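Long-range contact in extracellular PQQ-dependent sugar dehydrogenase (Coprinopsis cinerea, PDB 6JT6), which probably oxidises pyranose sugars with a pyrroloquinoline quinone cofactor, and carries a haem-binding cytochrome b domain that probably takes part in electron transfer: residues L104-V117 / Y185-G197. Sequence-based numbering, arbitrary orientation.
Sequences LGSSGTNGNIQRIV and YLQQLTNAPPLSG
Arg115 meets Leu195 through its aliphatic chain, CD lying 4.1 Å from Leu195 CD1, while its flat guanidinium turns an edge to Ser106. Side-on and nearly in the guanidinium plane, NE reaches Ser106 O (2.9 Å) and NH2 reaches Ser106 OG (3.1 Å). A bend at chi3 (76°) brings the group round to them; NH1 bonds Gln49, and NH2 also makes a salt bridge with Asp9. The other flat group, the Asn110 amide, accepts at OD1 from Asn112 N and, in its carbonyl plane, from Ile113 N. The first bond is an Asx turn, the second extends it as an Asx motif, both at the tip of the β-hairpin of strands 100-109 and 113-121 in the haem-binding cytochrome domain; Asn110 CB packs on Gly197.

The C-terminal tail leaves helix 182-191 and follows strand 100-109 in the same direction. Two bonds tie their backbones: Ser106 N gives to Pro193 O (2.9 Å) from above the carbonyl plane, and Leu195 N to Ser107 O at 2.8 Å, fairly straight (164° at the hydrogen). Prolines suit positions 193 and 194, where the tail is extended and neither nitrogen is needed as a donor. Gly105 suits its place, CA 3.0 Å from Ala192 O in a CH···O contact, because the Ala192 and Leu189 carbonyl oxygens occupy the space a side chain would need.

Leu195 points at the hairpin, which covers it more than any other residue here, CG against Ser106 O and CD1 touching Gly108 O and Ile113. At the helix, the Leu104 and Leu186 side chains cross at about a right angle, their CD1 methyls 3.8 Å apart, and Leu104 CD2 lies 3.5 Å from Thr190 OG1. That hydroxyl bonds to Leu186 O, which Thr190 N reaches from the opposite face of the carbonyl plane.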
ATOM      1  N   LEU A 104     -10.409  -2.972  -0.880  1.00 13.51           N
ATOM      2  CA  LEU A 104     -10.975  -4.180  -0.271  1.00 12.74           C
ATOM      3  C   LEU A 104     -11.640  -3.801   1.042  1.00 13.00           C
ATOM      4  O   LEU A 104     -11.599  -2.623   1.440  1.00 13.46           O
ATOM      5  CB  LEU A 104      -9.863  -5.244  -0.055  1.00 12.03           C
ATOM      6  CG  LEU A 104      -9.040  -5.657  -1.295  1.00 11.90           C
ATOM      7  CD1 LEU A 104      -7.956  -6.746  -1.047  1.00 11.62           C
ATOM      8  CD2 LEU A 104      -9.928  -6.060  -2.474  1.00 12.34           C
ATOM      9  N   GLY A 105     -12.232  -4.777   1.735  1.00 13.27           N
ATOM     10  CA  GLY A 105     -12.929  -4.528   2.998  1.00 13.28           C
ATOM     11  C   GLY A 105     -12.005  -4.183   4.151  1.00 13.99           C
ATOM     12  O   GLY A 105     -10.778  -4.153   3.974  1.00 13.87           O
ATOM     13  N   SER A 106     -12.589  -3.938   5.331  1.00 14.21           N
ATOM     14  CA  SER A 106     -11.886  -3.403   6.528  1.00 14.92           C
ATOM     15  C   SER A 106     -11.126  -2.072   6.271  1.00 14.87           C
ATOM     16  O   SER A 106     -10.229  -1.702   7.018  1.00 14.82           O
ATOM     17  CB  SER A 106     -10.965  -4.465   7.163  1.00 14.93           C
ATOM     18  OG  SER A 106      -9.880  -4.790   6.313  1.00 15.06           O
ATOM     19  N   SER A 107     -11.509  -1.359   5.208  1.00 15.54           N
ATOM     20  CA  SER A 107     -10.986  -0.041   4.904  1.00 15.01           C
ATOM     21  C   SER A 107     -11.912   1.049   5.464  1.00 15.52           C
ATOM     22  O   SER A 107     -13.092   0.800   5.718  1.00 15.84           O
ATOM     23  CB  SER A 107     -10.780   0.149   3.382  1.00 14.12           C
ATOM     24  OG  SER A 107      -9.861  -0.775   2.868  1.00 14.82           O
ATOM     25  N   GLY A 108     -11.362   2.253   5.631  1.00 15.00           N
ATOM     26  CA  GLY A 108     -12.116   3.422   6.118  1.00 14.89           C
ATOM     27  C   GLY A 108     -11.534   3.875   7.440  1.00 15.16           C
ATOM     28  O   GLY A 108     -10.320   3.765   7.648  1.00 14.04           O
ATOM     29  N   THR A 109     -12.386   4.378   8.333  1.00 15.39           N
ATOM     30  CA  THR A 109     -11.930   4.841   9.634  1.00 17.22           C
ATOM     31  C   THR A 109     -12.844   4.416  10.766  1.00 18.93           C
ATOM     32  O   THR A 109     -14.056   4.312  10.572  1.00 20.42           O
ATOM     33  CB  THR A 109     -11.637   6.376   9.646  1.00 17.45           C
ATOM     34  OG1 THR A 109     -11.065   6.754  10.915  1.00 18.55           O
ATOM     35  CG2 THR A 109     -12.881   7.187   9.363  1.00 16.89           C
ATOM     36  N   ASN A 110     -12.256   4.123  11.923  1.00 20.84           N
ATOM     37  CA  ASN A 110     -13.043   3.870  13.145  1.00 23.35           C
ATOM     38  C   ASN A 110     -12.934   5.071  14.096  1.00 24.93           C
ATOM     39  O   ASN A 110     -13.386   5.011  15.246  1.00 26.94           O
ATOM     40  CB  ASN A 110     -12.631   2.560  13.839  1.00 21.27           C
ATOM     41  CG  ASN A 110     -11.163   2.534  14.268  1.00 22.86           C
ATOM     42  OD1 ASN A 110     -10.464   3.554  14.240  1.00 20.34           O
ATOM     43  ND2 ASN A 110     -10.676   1.332  14.629  1.00 20.52           N
ATOM     44  N   GLY A 111     -12.333   6.151  13.594  1.00 24.61           N
ATOM     45  CA  GLY A 111     -12.072   7.346  14.390  1.00 23.13           C
ATOM     46  C   GLY A 111     -10.786   7.296  15.200  1.00 23.07           C
ATOM     47  O   GLY A 111     -10.366   8.316  15.726  1.00 23.47           O
ATOM     48  N   ASN A 112     -10.183   6.117  15.325  1.00 21.97           N
ATOM     49  CA  ASN A 112      -8.891   5.943  15.976  1.00 23.01           C
ATOM     50  C   ASN A 112      -7.800   5.688  14.913  1.00 21.01           C
ATOM     51  O   ASN A 112      -6.743   6.302  14.949  1.00 18.63           O
ATOM     52  CB  ASN A 112      -8.946   4.799  16.996  1.00 25.69           C
ATOM     53  CG  ASN A 112      -9.826   5.129  18.216  1.00 32.26           C
ATOM     54  OD1 ASN A 112     -10.095   6.297  18.506  1.00 35.63           O
ATOM     55  ND2 ASN A 112     -10.275   4.092  18.934  1.00 32.21           N
ATOM     56  N   ILE A 113      -8.080   4.765  13.985  1.00 19.31           N
ATOM     57  CA  ILE A 113      -7.202   4.477  12.864  1.00 18.34           C
ATOM     58  C   ILE A 113      -7.903   4.774  11.555  1.00 16.64           C
ATOM     59  O   ILE A 113      -9.134   4.830  11.501  1.00 15.98           O
ATOM     60  CB  ILE A 113      -6.643   3.019  12.884  1.00 19.88           C
ATOM     61  CG1 ILE A 113      -7.753   1.948  12.871  1.00 21.20           C
ATOM     62  CG2 ILE A 113      -5.733   2.844  14.090  1.00 20.87           C
ATOM     63  CD1 ILE A 113      -7.318   0.582  12.360  1.00 24.49           C
ATOM     64  N   GLN A 114      -7.112   5.008  10.511  1.00 15.64           N
ATOM     65  CA  GLN A 114      -7.588   4.821   9.132  1.00 15.02           C
ATOM     66  C   GLN A 114      -6.881   3.607   8.480  1.00 14.36           C
ATOM     67  O   GLN A 114      -5.704   3.316   8.766  1.00 13.51           O
ATOM     68  CB  GLN A 114      -7.426   6.078   8.289  1.00 14.62           C
ATOM     69  CG  GLN A 114      -5.983   6.523   8.104  1.00 16.33           C
ATOM     70  CD  GLN A 114      -5.898   7.808   7.335  1.00 17.11           C
ATOM     71  OE1 GLN A 114      -6.020   7.811   6.104  1.00 17.97           O
ATOM     72  NE2 GLN A 114      -5.667   8.926   8.050  1.00 17.13           N
ATOM     73  N   ARG A 115      -7.602   2.915   7.604  1.00 13.33           N
ATOM     74  CA  ARG A 115      -7.043   1.774   6.885  1.00 13.74           C
ATOM     75  C   ARG A 115      -7.387   1.838   5.416  1.00 13.19           C
ATOM     76  O   ARG A 115      -8.538   2.158   5.049  1.00 13.07           O
ATOM     77  CB  ARG A 115      -7.624   0.486   7.440  1.00 14.99           C
ATOM     78  CG  ARG A 115      -6.799  -0.147   8.513  1.00 16.09           C
ATOM     79  CD  ARG A 115      -7.623  -1.263   9.110  1.00 16.44           C
ATOM     80  NE  ARG A 115      -7.744  -2.512   8.338  1.00 15.81           N
ATOM     81  CZ  ARG A 115      -7.048  -3.625   8.614  1.00 15.81           C
ATOM     82  NH1 ARG A 115      -6.099  -3.611   9.561  1.00 14.95           N
ATOM     83  NH2 ARG A 115      -7.277  -4.736   7.954  1.00 14.00           N
ATOM     84  N   ILE A 116      -6.399   1.563   4.559  1.00 12.55           N
ATOM     85  CA  ILE A 116      -6.735   1.391   3.130  1.00 12.00           C
ATOM     86  C   ILE A 116      -6.152   0.055   2.707  1.00 11.76           C
ATOM     87  O   ILE A 116      -4.923  -0.089   2.626  1.00 10.91           O
ATOM     88  CB  ILE A 116      -6.240   2.543   2.181  1.00 12.33           C
ATOM     89  CG1 ILE A 116      -6.689   3.918   2.656  1.00 11.75           C
ATOM     90  CG2 ILE A 116      -6.763   2.328   0.749  1.00 12.18           C
ATOM     91  CD1 ILE A 116      -5.646   4.610   3.481  1.00 12.07           C
ATOM     92  N   VAL A 117      -7.035  -0.907   2.437  1.00 11.26           N
ATOM     93  CA  VAL A 117      -6.601  -2.241   2.078  1.00 11.35           C
ATOM     94  C   VAL A 117      -6.884  -2.366   0.584  1.00 11.92           C
ATOM     95  O   VAL A 117      -7.973  -2.027   0.116  1.00 11.13           O
ATOM     96  CB  VAL A 117      -7.397  -3.322   2.847  1.00 11.32           C
ATOM     97  CG1 VAL A 117      -6.831  -4.726   2.556  1.00 11.52           C
ATOM     98  CG2 VAL A 117      -7.437  -3.002   4.336  1.00 11.12           C
ATOM     99  N   TYR A 185      -6.853 -15.255   1.386  1.00 14.50           N
ATOM    100  CA  TYR A 185      -6.669 -13.935   1.985  1.00 14.02           C
ATOM    101  C   TYR A 185      -7.377 -12.851   1.164  1.00 13.37           C
ATOM    102  O   TYR A 185      -8.027 -11.975   1.735  1.00 13.29           O
ATOM    103  CB  TYR A 185      -5.162 -13.607   2.133  1.00 14.19           C
ATOM    104  CG  TYR A 185      -4.482 -14.260   3.327  1.00 15.21           C
ATOM    105  CD1 TYR A 185      -5.232 -14.818   4.383  1.00 14.42           C
ATOM    106  CD2 TYR A 185      -3.076 -14.293   3.422  1.00 15.57           C
ATOM    107  CE1 TYR A 185      -4.598 -15.411   5.484  1.00 16.37           C
ATOM    108  CE2 TYR A 185      -2.428 -14.833   4.550  1.00 15.62           C
ATOM    109  CZ  TYR A 185      -3.181 -15.405   5.572  1.00 16.77           C
ATOM    110  OH  TYR A 185      -2.552 -15.949   6.698  1.00 16.10           O
ATOM    111  N   LEU A 186      -7.263 -12.927  -0.167  1.00 12.77           N
ATOM    112  CA  LEU A 186      -7.890 -11.950  -1.063  1.00 12.80           C
ATOM    113  C   LEU A 186      -9.384 -11.943  -0.884  1.00 13.31           C
ATOM    114  O   LEU A 186      -9.968 -10.876  -0.744  1.00 13.05           O
ATOM    115  CB  LEU A 186      -7.537 -12.188  -2.535  1.00 12.53           C
ATOM    116  CG  LEU A 186      -8.129 -11.219  -3.597  1.00 12.70           C
ATOM    117  CD1 LEU A 186      -7.741  -9.762  -3.349  1.00 12.73           C
ATOM    118  CD2 LEU A 186      -7.723 -11.632  -5.024  1.00 12.44           C
ATOM    119  N   GLN A 187      -9.993 -13.130  -0.913  1.00 13.97           N
ATOM    120  CA  GLN A 187     -11.450 -13.284  -0.678  1.00 14.95           C
ATOM    121  C   GLN A 187     -11.849 -12.763   0.690  1.00 15.17           C
ATOM    122  O   GLN A 187     -12.818 -11.993   0.801  1.00 16.32           O
ATOM    123  CB  GLN A 187     -11.910 -14.746  -0.878  1.00 15.55           C
ATOM    124  CG  GLN A 187     -13.373 -15.037  -0.493  1.00 17.38           C
ATOM    125  CD  GLN A 187     -13.625 -15.231   1.002  1.00 17.19           C
ATOM    126  OE1 GLN A 187     -12.936 -16.020   1.692  1.00 18.61           O
ATOM    127  NE2 GLN A 187     -14.595 -14.498   1.520  1.00 17.94           N
ATOM    128  N   GLN A 188     -11.143 -13.192   1.733  1.00 15.68           N
ATOM    129  CA  GLN A 188     -11.485 -12.778   3.121  1.00 16.31           C
ATOM    130  C   GLN A 188     -11.473 -11.253   3.266  1.00 15.00           C
ATOM    131  O   GLN A 188     -12.361 -10.678   3.861  1.00 14.26           O
ATOM    132  CB  GLN A 188     -10.514 -13.376   4.149  1.00 17.78           C
ATOM    133  CG  GLN A 188     -10.691 -14.860   4.406  1.00 22.49           C
ATOM    134  CD  GLN A 188     -11.966 -15.182   5.165  1.00 24.34           C
ATOM    135  OE1 GLN A 188     -12.145 -14.728   6.284  1.00 27.27           O
ATOM    136  NE2 GLN A 188     -12.872 -15.957   4.542  1.00 25.26           N
ATOM    137  N   LEU A 189     -10.456 -10.604   2.693  1.00 14.19           N
ATOM    138  CA  LEU A 189     -10.333  -9.159   2.828  1.00 13.94           C
ATOM    139  C   LEU A 189     -11.398  -8.431   1.995  1.00 14.51           C
ATOM    140  O   LEU A 189     -11.908  -7.391   2.417  1.00 13.39           O
ATOM    141  CB  LEU A 189      -8.904  -8.707   2.428  1.00 13.89           C
ATOM    142  CG  LEU A 189      -7.733  -9.107   3.359  1.00 12.85           C
ATOM    143  CD1 LEU A 189      -6.397  -8.827   2.683  1.00 12.57           C
ATOM    144  CD2 LEU A 189      -7.857  -8.320   4.654  1.00 13.07           C
ATOM    145  N   THR A 190     -11.722  -8.973   0.814  1.00 14.50           N
ATOM    146  CA  THR A 190     -12.717  -8.352  -0.043  1.00 17.06           C
ATOM    147  C   THR A 190     -14.074  -8.359   0.689  1.00 19.34           C
ATOM    148  O   THR A 190     -14.832  -7.380   0.620  1.00 21.66           O
ATOM    149  CB  THR A 190     -12.834  -9.080  -1.405  1.00 15.69           C
ATOM    150  OG1 THR A 190     -11.542  -9.115  -2.009  1.00 15.82           O
ATOM    151  CG2 THR A 190     -13.823  -8.369  -2.363  1.00 14.75           C
ATOM    152  N   ASN A 191     -14.338  -9.453   1.400  1.00 20.66           N
ATOM    153  CA  ASN A 191     -15.624  -9.666   2.067  1.00 22.84           C
ATOM    154  C   ASN A 191     -15.727  -9.066   3.483  1.00 25.00           C
ATOM    155  O   ASN A 191     -16.802  -9.126   4.109  1.00 29.60           O
ATOM    156  CB  ASN A 191     -16.001 -11.152   2.046  1.00 19.54           C
ATOM    157  CG  ASN A 191     -16.652 -11.556   0.732  1.00 22.62           C
ATOM    158  OD1 ASN A 191     -16.128 -12.384  -0.014  1.00 23.14           O
ATOM    159  ND2 ASN A 191     -17.773 -10.925   0.415  1.00 21.72           N
ATOM    160  N   ALA A 192     -14.634  -8.508   3.996  1.00 21.95           N
ATOM    161  CA  ALA A 192     -14.681  -7.891   5.310  1.00 21.41           C
ATOM    162  C   ALA A 192     -15.500  -6.600   5.165  1.00 22.26           C
ATOM    163  O   ALA A 192     -15.333  -5.895   4.185  1.00 22.32           O
ATOM    164  CB  ALA A 192     -13.287  -7.607   5.820  1.00 19.94           C
ATOM    165  N   PRO A 193     -16.398  -6.293   6.120  1.00 22.89           N
ATOM    166  CA  PRO A 193     -17.114  -5.018   5.998  1.00 22.92           C
ATOM    167  C   PRO A 193     -16.196  -3.778   6.209  1.00 23.47           C
ATOM    168  O   PRO A 193     -15.067  -3.907   6.756  1.00 21.52           O
ATOM    169  CB  PRO A 193     -18.157  -5.109   7.113  1.00 23.32           C
ATOM    170  CG  PRO A 193     -17.512  -5.986   8.121  1.00 25.03           C
ATOM    171  CD  PRO A 193     -16.865  -7.057   7.289  1.00 23.46           C
ATOM    172  N   PRO A 194     -16.681  -2.584   5.816  1.00 23.63           N
ATOM    173  CA  PRO A 194     -15.878  -1.392   6.059  1.00 25.25           C
ATOM    174  C   PRO A 194     -15.597  -1.144   7.542  1.00 25.60           C
ATOM    175  O   PRO A 194     -16.346  -1.621   8.423  1.00 22.91           O
ATOM    176  CB  PRO A 194     -16.746  -0.255   5.490  1.00 25.24           C
ATOM    177  CG  PRO A 194     -18.120  -0.794   5.447  1.00 25.32           C
ATOM    178  CD  PRO A 194     -17.969  -2.251   5.170  1.00 25.52           C
ATOM    179  N   LEU A 195     -14.524  -0.405   7.805  1.00 26.24           N
ATOM    180  CA  LEU A 195     -14.201   0.009   9.168  1.00 29.88           C
ATOM    181  C   LEU A 195     -15.294   0.863   9.819  1.00 34.40           C
ATOM    182  O   LEU A 195     -15.893   1.734   9.179  1.00 35.18           O
ATOM    183  CB  LEU A 195     -12.893   0.791   9.192  1.00 26.71           C
ATOM    184  CG  LEU A 195     -11.587   0.165   9.659  1.00 25.48           C
ATOM    185  CD1 LEU A 195     -10.689   1.295  10.141  1.00 22.48           C
ATOM    186  CD2 LEU A 195     -11.770  -0.884  10.752  1.00 23.72           C
ATOM    187  N   SER A 196     -15.537   0.601  11.098  1.00 42.32           N
ATOM    188  CA  SER A 196     -16.514   1.353  11.876  1.00 48.60           C
ATOM    189  C   SER A 196     -16.154   1.357  13.360  1.00 53.44           C
ATOM    190  O   SER A 196     -16.590   2.245  14.099  1.00 57.18           O
ATOM    191  CB  SER A 196     -17.921   0.764  11.690  1.00 50.15           C
ATOM    192  OG  SER A 196     -17.960  -0.596  12.100  1.00 51.18           O
ATOM    193  N   GLY A 197     -15.367   0.366  13.789  1.00 52.31           N
ATOM    194  CA  GLY A 197     -15.111   0.153  15.218  1.00 58.95           C
ATOM    195  C   GLY A 197     -16.306  -0.545  15.825  1.00 60.55           C
ATOM    196  O   GLY A 197     -17.121   0.043  16.554  1.00 59.47           O
ATOM    197  OXT GLY A 197     -16.484  -1.726  15.539  1.00 59.24           O
TER
HETATM  198  O   HOH W   1     -15.191   4.139   7.370  1.00 35.34           O